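Local coordinates for putative uncharacterized protein (Vibrio cholerae, PDB 4G7X), which is probably the N-terminal N1 domain of the CTXphi phage coat protein pIII, which in this family binds the host protein TolA during infection, at residues A[12-20]-A[69-77]; A[26-37]-A[85-96]. One frame throughout, in Å; residues are numbered along the deposited sequence. Where two conformers were deposited one is given.

In the fold
Both contacts tie loops to one mixed beta sheet, on opposite sides of the chain's centre with about 19 Å between their own centres. Contact 1 lies toward the periphery, where the segment before strand 20-27 lies over the end of strand 64-71; proline surfaces, a disulfide cysteine and one lysine-to-carbonyl bond make it, without strand pairing between the two segments. Contact 2 is nearer the middle and about twice as large, a parallel strand pair and a network between the preceding residues closed over an aromatic cluster. Tyr69 joins them: its hydroxyl, which probably hydrogen-bonds to Val33 O, also lies against Phe26, and its ring atom CE1 packs near Val36. Each contact holds one half-cystine, Cys14 and Cys94.

Contact 1: residues A[12-20]-A[69-77]; sequences INCDPNTTT and YKPRFTQGV. Unlike the reference sequence in segment 69-77: Thr74 (reference Ser).
Pro71 presents its ring to the type I turn Asp15-Thr18 and the inverse gamma turn centred on Cys14, and most of the apolar packing gathers round it. Its CD meets Thr18 CG2 at 3.5 Å, the two side chains crossing at about a right angle, while Pro71 CG lies 3.6 Å from Asp15 O and Ile12 CD1 approaches the same carbon more loosely. Pro16 continues this surface outward: its CG touches the edge of the Phe73 ring, 4.3 Å from CD1.

Polar contacts flank the prolines. A CA-H...O contact runs from Pro16 CA to Pro71 O at 3.4 Å. In one of its two deposited conformers, Lys70 bends at chi3 (73°), which turns NZ onto Thr18 O at 3.0 Å, nearly in line with the carbonyl (C=O...N 158°). Thr18 OG1 accepts from Thr20 N at 3.0 Å in an ST turn; with OG1 anti to the backbone N (chi1 -175°), CG2 is left between that N and the carbonyl carbon, where it meets Pro71 CD.

Sulfur and amide meet at the other end. Cys14 SG, disulfide-bonded to Cys41, sits 3.3 Å from Gln75 OE1. That amide is gripped at both ends: NE2 donates to Arg72 O at 2.8 Å, and OE1 accepts from Met42 N, which fixes its rotation beside the disulfide.

Thr20 pairs antiparallel with a strand of the other protein in the assembly, so the ST turn lies directly beside that interface. The chemistry implies that the segment before strand 20-27 is held at several places, by proline packing, the Thr18 carbonyl and the disulfide, as it enters the shared sheet.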
loop_
_atom_site.group_PDB
_atom_site.type_symbol
_atom_site.label_atom_id
_atom_site.label_comp_id
_atom_site.label_asym_id
_atom_site.label_seq_id
_atom_site.Cartn_x
_atom_site.Cartn_y
_atom_site.Cartn_z
ATOM N N ILE A 12 6.107 -8.774 8.177
ATOM C CA ILE A 12 7.024 -8.306 7.088
ATOM C C ILE A 12 8.030 -9.388 6.673
ATOM O O ILE A 12 8.732 -9.961 7.505
ATOM C CB ILE A 12 7.733 -6.962 7.447
ATOM C CG1 ILE A 12 9.003 -6.739 6.611
ATOM C CG2 ILE A 12 8.104 -6.904 8.923
ATOM C CD1 ILE A 12 8.759 -6.269 5.193
ATOM N N ASN A 13 8.082 -9.659 5.373
ATOM C CA ASN A 13 9.061 -10.569 4.796
ATOM C C ASN A 13 10.351 -9.811 4.452
ATOM O O ASN A 13 10.422 -9.132 3.427
ATOM C CB ASN A 13 8.457 -11.229 3.549
ATOM C CG ASN A 13 9.398 -12.212 2.886
ATOM O OD1 ASN A 13 10.242 -12.825 3.542
ATOM N ND2 ASN A 13 9.255 -12.371 1.572
ATOM N N CYS A 14 11.368 -9.932 5.306
ATOM C CA CYS A 14 12.572 -9.091 5.192
ATOM C C CYS A 14 13.643 -9.654 4.255
ATOM O O CYS A 14 14.726 -10.061 4.696
ATOM C CB CYS A 14 13.162 -8.791 6.573
ATOM S SG CYS A 14 14.301 -7.384 6.606
ATOM N N ASP A 15 13.340 -9.615 2.960
ATOM C CA ASP A 15 14.217 -10.121 1.911
ATOM C C ASP A 15 14.144 -9.164 0.723
ATOM O O ASP A 15 13.047 -8.788 0.319
ATOM C CB ASP A 15 13.756 -11.520 1.495
ATOM C CG ASP A 15 14.486 -12.047 0.269
ATOM O OD1 ASP A 15 15.708 -11.830 0.153
ATOM O OD2 ASP A 15 13.834 -12.703 -0.570
ATOM N N PRO A 16 15.305 -8.749 0.169
ATOM C CA PRO A 16 15.302 -7.804 -0.961
ATOM C C PRO A 16 14.531 -8.289 -2.191
ATOM O O PRO A 16 14.077 -7.471 -2.990
ATOM C CB PRO A 16 16.793 -7.650 -1.302
ATOM C CG PRO A 16 17.452 -8.840 -0.697
ATOM C CD PRO A 16 16.683 -9.108 0.555
ATOM N N ASN A 17 14.381 -9.605 -2.322
ATOM C CA ASN A 17 13.664 -10.198 -3.450
ATOM C C ASN A 17 12.175 -10.451 -3.196
ATOM O O ASN A 17 11.501 -11.091 -4.007
ATOM C CB ASN A 17 14.361 -11.482 -3.915
ATOM C CG ASN A 17 15.757 -11.226 -4.456
ATOM O OD1 ASN A 17 16.714 -11.883 -4.053
ATOM N ND2 ASN A 17 15.878 -10.268 -5.369
ATOM N N THR A 18 11.661 -9.941 -2.077
ATOM C CA THR A 18 10.219 -9.963 -1.812
ATOM C C THR A 18 9.445 -9.305 -2.955
ATOM O O THR A 18 9.965 -8.426 -3.637
ATOM C CB THR A 18 9.866 -9.244 -0.488
ATOM O OG1 THR A 18 8.469 -9.400 -0.211
ATOM C CG2 THR A 18 10.182 -7.755 -0.572
ATOM N N THR A 19 8.205 -9.731 -3.158
ATOM C CA THR A 19 7.331 -9.053 -4.115
ATOM C C THR A 19 6.313 -8.171 -3.386
ATOM O O THR A 19 5.363 -7.675 -3.991
ATOM C CB THR A 19 6.616 -10.048 -5.048
ATOM O OG1 THR A 19 5.787 -10.907 -4.266
ATOM C CG2 THR A 19 7.633 -10.885 -5.823
ATOM N N THR A 20 6.533 -7.978 -2.086
ATOM C CA THR A 20 5.702 -7.091 -1.267
ATOM C C THR A 20 6.360 -5.718 -1.090
ATOM O O THR A 20 7.539 -5.620 -0.733
ATOM C CB THR A 20 5.401 -7.710 0.116
ATOM O OG1 THR A 20 4.787 -8.994 -0.051
ATOM C CG2 THR A 20 4.462 -6.817 0.932
ATOM N N TYR A 69 8.063 1.199 -0.100
ATOM C CA TYR A 69 9.348 0.720 0.429
ATOM C C TYR A 69 9.514 -0.786 0.316
ATOM O O TYR A 69 8.549 -1.539 0.479
ATOM C CB TYR A 69 9.482 1.132 1.912
ATOM C CG TYR A 69 9.608 2.627 2.080
ATOM C CD1 TYR A 69 10.855 3.230 2.213
ATOM C CD2 TYR A 69 8.477 3.445 2.063
ATOM C CE1 TYR A 69 10.975 4.610 2.325
ATOM C CE2 TYR A 69 8.587 4.823 2.173
ATOM C CZ TYR A 69 9.834 5.404 2.304
ATOM O OH TYR A 69 9.936 6.782 2.384
ATOM N N LYS A 70 10.743 -1.214 0.042
ATOM C CA LYS A 70 11.094 -2.634 0.021
ATOM C C LYS A 70 12.396 -2.864 0.783
ATOM O O LYS A 70 13.225 -1.955 0.869
ATOM C CB LYS A 70 11.210 -3.140 -1.421
ATOM C CG LYS A 70 9.866 -3.374 -2.091
ATOM C CD LYS A 70 10.020 -3.790 -3.545
ATOM C CE LYS A 70 10.537 -5.211 -3.662
ATOM N NZ LYS A 70 10.267 -5.768 -5.018
ATOM N N PRO A 71 12.582 -4.074 1.348
ATOM C CA PRO A 71 13.814 -4.371 2.101
ATOM C C PRO A 71 15.076 -4.245 1.267
ATOM O O PRO A 71 15.081 -4.611 0.081
ATOM C CB PRO A 71 13.632 -5.837 2.518
ATOM C CG PRO A 71 12.164 -6.053 2.517
ATOM C CD PRO A 71 11.639 -5.211 1.388
ATOM N N ARG A 72 16.138 -3.722 1.877
ATOM C CA ARG A 72 17.439 -3.683 1.222
ATOM C C ARG A 72 18.152 -5.003 1.487
ATOM O O ARG A 72 17.682 -5.820 2.282
ATOM C CB ARG A 72 18.276 -2.491 1.699
ATOM C CG ARG A 72 18.740 -2.586 3.142
ATOM C CD ARG A 72 19.904 -1.643 3.424
ATOM N NE ARG A 72 19.524 -0.241 3.288
ATOM C CZ ARG A 72 20.267 0.779 3.702
ATOM N NH1 ARG A 72 21.437 0.559 4.286
ATOM N NH2 ARG A 72 19.838 2.022 3.539
ATOM N N PHE A 73 19.276 -5.209 0.807
ATOM C CA PHE A 73 20.070 -6.423 0.956
ATOM C C PHE A 73 20.655 -6.586 2.363
ATOM O O PHE A 73 20.536 -7.647 2.965
ATOM C CB PHE A 73 21.173 -6.435 -0.108
ATOM C CG PHE A 73 22.115 -7.601 -0.012
ATOM C CD1 PHE A 73 21.695 -8.893 -0.334
ATOM C CD2 PHE A 73 23.437 -7.406 0.374
ATOM C CE1 PHE A 73 22.574 -9.966 -0.254
ATOM C CE2 PHE A 73 24.321 -8.473 0.447
ATOM C CZ PHE A 73 23.890 -9.752 0.134
ATOM N N THR A 74 21.264 -5.526 2.885
ATOM C CA THR A 74 21.908 -5.582 4.196
ATOM C C THR A 74 20.887 -5.445 5.317
ATOM O O THR A 74 20.141 -4.467 5.374
ATOM C CB THR A 74 22.962 -4.472 4.332
ATOM O OG1 THR A 74 23.949 -4.631 3.308
ATOM C CG2 THR A 74 23.637 -4.520 5.700
ATOM N N GLN A 75 20.856 -6.442 6.197
ATOM C CA GLN A 75 19.966 -6.447 7.351
ATOM C C GLN A 75 20.751 -6.689 8.635
ATOM O O GLN A 75 21.874 -7.211 8.595
ATOM C CB GLN A 75 18.865 -7.499 7.165
ATOM C CG GLN A 75 17.975 -7.250 5.951
ATOM C CD GLN A 75 17.193 -5.948 6.044
ATOM O OE1 GLN A 75 16.893 -5.464 7.138
ATOM N NE2 GLN A 75 16.850 -5.379 4.894
ATOM N N GLY A 76 20.170 -6.291 9.766
ATOM C CA GLY A 76 20.762 -6.559 11.076
ATOM C C GLY A 76 21.593 -5.438 11.662
ATOM O O GLY A 76 22.179 -5.603 12.727
ATOM N N VAL A 77 21.640 -4.302 10.971
ATOM C CA VAL A 77 22.322 -3.106 11.475
ATOM C C VAL A 77 21.382 -2.360 12.419
ATOM O O VAL A 77 20.201 -2.169 12.109
ATOM C CB VAL A 77 22.785 -2.181 10.321
ATOM C CG1 VAL A 77 23.376 -0.886 10.863
ATOM C CG2 VAL A 77 23.796 -2.898 9.431
#

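Contact 2: residues A[26-37]-A[85-96]; sequences FGFGSPIVQSVL and DLSGASAERCIY
Gln34 N donates to Glu92 O at 2.8 Å, on a lone pair, and opens the parallel pairing of strands 35-37 and 93-95. Cys94 N to Ser35 O, Leu37 N to Cys94 O (3.0 Å) and Tyr96 N to Leu37 O (2.9 Å) continue it. Where strand 20-27 runs out, Gly27 N bonds to Asp85 O, and Ser30 OG acts as a relay, accepting from Ser90 N at 2.9 Å and donating to Gly27 O. Ser90 OG is likewise used twice, receiving Asp85 N and giving to Ala91 O. Asp85 OD2 gathers the amides of Ser87 and Gly88 from above its carboxylate plane, shaping the turn that faces Gly27.

Outward, Tyr96 sets its edge toward the face of Phe26 in an offset edge-to-face pair, planes at 86°, its CE1 meeting Phe26 CE1 at 3.9 Å. Val33 has CG1 anti to its backbone N (chi1 177°), which sends CG1 to Cys94 SG at 3.9 Å, beside the disulfide to Cys84, and CG2 over the centre of the Phe26 ring. Val36 CG1 packs on Tyr96 CB at 3.6 Å.

The buried hydroxyls of Ser30 and Ser90 thus each give and accept a bond within the two segments, while the aromatic and aliphatic cluster closes beside the disulfide.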
loop_
_atom_site.group_PDB
_atom_site.type_symbol
_atom_site.label_atom_id
_atom_site.label_comp_id
_atom_site.label_asym_id
_atom_site.label_seq_id
_atom_site.Cartn_x
_atom_site.Cartn_y
_atom_site.Cartn_z
ATOM N N PHE A 26 4.287 9.609 6.471
ATOM C CA PHE A 26 5.140 10.586 7.144
ATOM C C PHE A 26 4.414 11.911 7.240
ATOM O O PHE A 26 3.373 12.116 6.601
ATOM C CB PHE A 26 6.465 10.766 6.392
ATOM C CG PHE A 26 7.214 9.485 6.180
ATOM C CD1 PHE A 26 8.059 8.990 7.167
ATOM C CD2 PHE A 26 7.046 8.753 5.010
ATOM C CE1 PHE A 26 8.741 7.797 6.984
ATOM C CE2 PHE A 26 7.720 7.555 4.822
ATOM C CZ PHE A 26 8.569 7.076 5.808
ATOM N N GLY A 27 4.968 12.816 8.037
ATOM C CA GLY A 27 4.421 14.154 8.146
ATOM C C GLY A 27 4.503 14.934 6.850
ATOM O O GLY A 27 5.368 14.683 6.004
ATOM N N PHE A 28 3.585 15.881 6.690
ATOM C CA PHE A 28 3.571 16.765 5.537
ATOM C C PHE A 28 4.891 17.527 5.454
ATOM O O PHE A 28 5.480 17.882 6.482
ATOM C CB PHE A 28 2.401 17.734 5.681
ATOM C CG PHE A 28 1.974 18.384 4.398
ATOM C CD1 PHE A 28 2.056 19.766 4.254
ATOM C CD2 PHE A 28 1.467 17.627 3.339
ATOM C CE1 PHE A 28 1.651 20.381 3.079
ATOM C CE2 PHE A 28 1.064 18.237 2.159
ATOM C CZ PHE A 28 1.156 19.617 2.030
ATOM N N GLY A 29 5.374 17.740 4.231
ATOM C CA GLY A 29 6.619 18.481 4.027
ATOM C C GLY A 29 7.876 17.694 4.365
ATOM O O GLY A 29 8.962 18.256 4.478
ATOM N N SER A 30 7.742 16.383 4.532
ATOM C CA SER A 30 8.911 15.538 4.738
ATOM C C SER A 30 9.734 15.488 3.458
ATOM O O SER A 30 9.172 15.521 2.362
ATOM C CB SER A 30 8.494 14.108 5.082
ATOM O OG SER A 30 7.957 14.019 6.387
ATOM N N PRO A 31 11.068 15.390 3.592
ATOM C CA PRO A 31 11.856 14.995 2.435
ATOM C C PRO A 31 11.454 13.575 2.060
ATOM O O PRO A 31 10.768 12.898 2.840
ATOM C CB PRO A 31 13.284 15.018 2.971
ATOM C CG PRO A 31 13.121 14.665 4.413
ATOM C CD PRO A 31 11.868 15.378 4.828
ATOM N N ILE A 32 11.854 13.125 0.879
ATOM C CA ILE A 32 11.577 11.755 0.473
ATOM C C ILE A 32 12.432 10.833 1.329
ATOM O O ILE A 32 13.633 10.682 1.103
ATOM C CB ILE A 32 11.818 11.529 -1.030
ATOM C CG1 ILE A 32 11.017 12.545 -1.853
ATOM C CG2 ILE A 32 11.435 10.102 -1.409
ATOM C CD1 ILE A 32 11.142 12.383 -3.355
ATOM N N VAL A 33 11.803 10.239 2.339
ATOM C CA VAL A 33 12.514 9.419 3.309
ATOM C C VAL A 33 13.167 8.236 2.590
ATOM O O VAL A 33 12.504 7.483 1.885
ATOM C CB VAL A 33 11.576 8.991 4.464
ATOM C CG1 VAL A 33 12.297 8.082 5.443
ATOM C CG2 VAL A 33 11.046 10.221 5.194
ATOM N N GLN A 34 14.483 8.119 2.737
ATOM C CA GLN A 34 15.280 7.206 1.911
ATOM C C GLN A 34 15.356 5.789 2.459
ATOM O O GLN A 34 15.227 4.817 1.716
ATOM C CB GLN A 34 16.693 7.770 1.718
ATOM C CG GLN A 34 16.721 9.068 0.917
ATOM C CD GLN A 34 16.315 8.866 -0.529
ATOM O OE1 GLN A 34 17.015 8.198 -1.288
ATOM N NE2 GLN A 34 15.180 9.427 -0.916
ATOM N N SER A 35 15.574 5.686 3.762
ATOM C CA SER A 35 15.696 4.400 4.426
ATOM C C SER A 35 14.977 4.452 5.758
ATOM O O SER A 35 15.073 5.441 6.486
ATOM C CB SER A 35 17.165 4.027 4.632
ATOM O OG SER A 35 17.856 3.883 3.398
ATOM N N VAL A 36 14.240 3.388 6.062
ATOM C CA VAL A 36 13.450 3.305 7.281
ATOM C C VAL A 36 13.654 1.938 7.911
ATOM O O VAL A 36 13.559 0.912 7.226
ATOM C CB VAL A 36 11.942 3.507 7.007
ATOM C CG1 VAL A 36 11.127 3.325 8.282
ATOM C CG2 VAL A 36 11.675 4.880 6.410
ATOM N N LEU A 37 13.936 1.932 9.209
ATOM C CA LEU A 37 13.927 0.697 9.980
ATOM C C LEU A 37 12.495 0.424 10.429
ATOM O O LEU A 37 11.987 1.052 11.365
ATOM C CB LEU A 37 14.897 0.786 11.157
ATOM C CG LEU A 37 15.175 -0.514 11.915
ATOM C CD1 LEU A 37 15.792 -1.567 11.001
ATOM C CD2 LEU A 37 16.094 -0.205 13.083
ATOM N N ASP A 85 9.007 11.039 11.772
ATOM C CA ASP A 85 7.957 11.981 12.135
ATOM C C ASP A 85 6.757 11.746 11.239
ATOM O O ASP A 85 6.850 11.841 10.013
ATOM C CB ASP A 85 8.453 13.425 12.018
ATOM C CG ASP A 85 7.515 14.430 12.686
ATOM O OD1 ASP A 85 7.943 15.574 12.930
ATOM O OD2 ASP A 85 6.350 14.092 12.962
ATOM N N LEU A 86 5.632 11.435 11.871
ATOM C CA LEU A 86 4.395 11.137 11.170
ATOM C C LEU A 86 3.471 12.359 11.078
ATOM O O LEU A 86 2.426 12.305 10.435
ATOM C CB LEU A 86 3.702 9.933 11.831
ATOM C CG LEU A 86 4.158 8.515 11.410
ATOM C CD1 LEU A 86 5.668 8.319 11.330
ATOM C CD2 LEU A 86 3.536 7.471 12.325
ATOM N N SER A 87 3.884 13.473 11.687
ATOM C CA SER A 87 3.084 14.699 11.704
ATOM C C SER A 87 3.780 15.876 11.005
ATOM O O SER A 87 3.199 16.522 10.117
ATOM C CB SER A 87 2.728 15.055 13.152
ATOM O OG SER A 87 2.112 16.326 13.236
ATOM N N GLY A 88 5.017 16.147 11.411
ATOM C CA GLY A 88 5.862 17.159 10.783
ATOM C C GLY A 88 6.936 16.526 9.914
ATOM O O GLY A 88 6.913 15.319 9.669
ATOM N N ALA A 89 7.891 17.335 9.465
ATOM C CA ALA A 89 8.897 16.861 8.521
ATOM C C ALA A 89 9.813 15.819 9.143
ATOM O O ALA A 89 10.462 16.072 10.161
ATOM C CB ALA A 89 9.709 18.024 7.983
ATOM N N SER A 90 9.851 14.640 8.531
ATOM C CA SER A 90 10.650 13.525 9.033
ATOM C C SER A 90 12.114 13.632 8.617
ATOM O O SER A 90 12.439 14.249 7.602
ATOM C CB SER A 90 10.066 12.214 8.503
ATOM O OG SER A 90 10.661 11.084 9.121
ATOM N N ALA A 91 13.001 13.022 9.399
ATOM C CA ALA A 91 14.375 12.793 8.949
ATOM C C ALA A 91 14.345 11.805 7.786
ATOM O O ALA A 91 13.419 10.996 7.690
ATOM C CB ALA A 91 15.211 12.251 10.094
ATOM N N GLU A 92 15.335 11.862 6.901
ATOM C CA GLU A 92 15.323 10.981 5.730
ATOM C C GLU A 92 15.878 9.583 6.007
ATOM O O GLU A 92 15.844 8.723 5.128
ATOM C CB GLU A 92 16.020 11.621 4.527
ATOM C CG GLU A 92 17.513 11.817 4.700
ATOM C CD GLU A 92 17.841 12.983 5.605
ATOM O OE1 GLU A 92 16.976 13.866 5.794
ATOM O OE2 GLU A 92 18.974 13.015 6.124
ATOM N N ARG A 93 16.394 9.369 7.218
ATOM C CA ARG A 93 16.715 8.024 7.708
ATOM C C ARG A 93 16.194 7.943 9.123
ATOM O O ARG A 93 16.584 8.736 9.977
ATOM C CB ARG A 93 18.215 7.746 7.670
ATOM C CG ARG A 93 18.721 7.532 6.266
ATOM C CD ARG A 93 20.173 7.105 6.215
ATOM N NE ARG A 93 20.468 6.737 4.837
ATOM C CZ ARG A 93 20.715 7.621 3.874
ATOM N NH1 ARG A 93 20.748 8.915 4.158
ATOM N NH2 ARG A 93 20.941 7.209 2.634
ATOM N N CYS A 94 15.280 7.014 9.374
ATOM C CA CYS A 94 14.589 7.011 10.655
ATOM C C CYS A 94 14.030 5.647 11.027
ATOM O O CYS A 94 13.922 4.762 10.179
ATOM C CB CYS A 94 13.481 8.078 10.654
ATOM S SG CYS A 94 12.255 7.927 9.326
ATOM N N ILE A 95 13.692 5.486 12.303
ATOM C CA ILE A 95 13.077 4.260 12.803
ATOM C C ILE A 95 11.565 4.459 12.825
ATOM O O ILE A 95 11.076 5.434 13.397
ATOM C CB ILE A 95 13.613 3.907 14.213
ATOM C CG1 ILE A 95 15.137 3.744 14.172
ATOM C CG2 ILE A 95 12.926 2.659 14.758
ATOM C CD1 ILE A 95 15.785 3.589 15.534
ATOM N N TYR A 96 10.819 3.558 12.189
ATOM C CA TYR A 96 9.365 3.725 12.120
ATOM C C TYR A 96 8.670 3.332 13.428
ATOM O O TYR A 96 9.037 2.333 14.046
ATOM C CB TYR A 96 8.760 2.966 10.935
ATOM C CG TYR A 96 7.529 3.655 10.386
ATOM C CD1 TYR A 96 7.647 4.788 9.581
ATOM C CD2 TYR A 96 6.252 3.195 10.692
ATOM C CE1 TYR A 96 6.527 5.438 9.088
ATOM C CE2 TYR A 96 5.126 3.835 10.204
ATOM C CZ TYR A 96 5.268 4.960 9.410
ATOM O OH TYR A 96 4.146 5.591 8.925
HETATM O O HOH W 1 1.085 10.693 8.467
#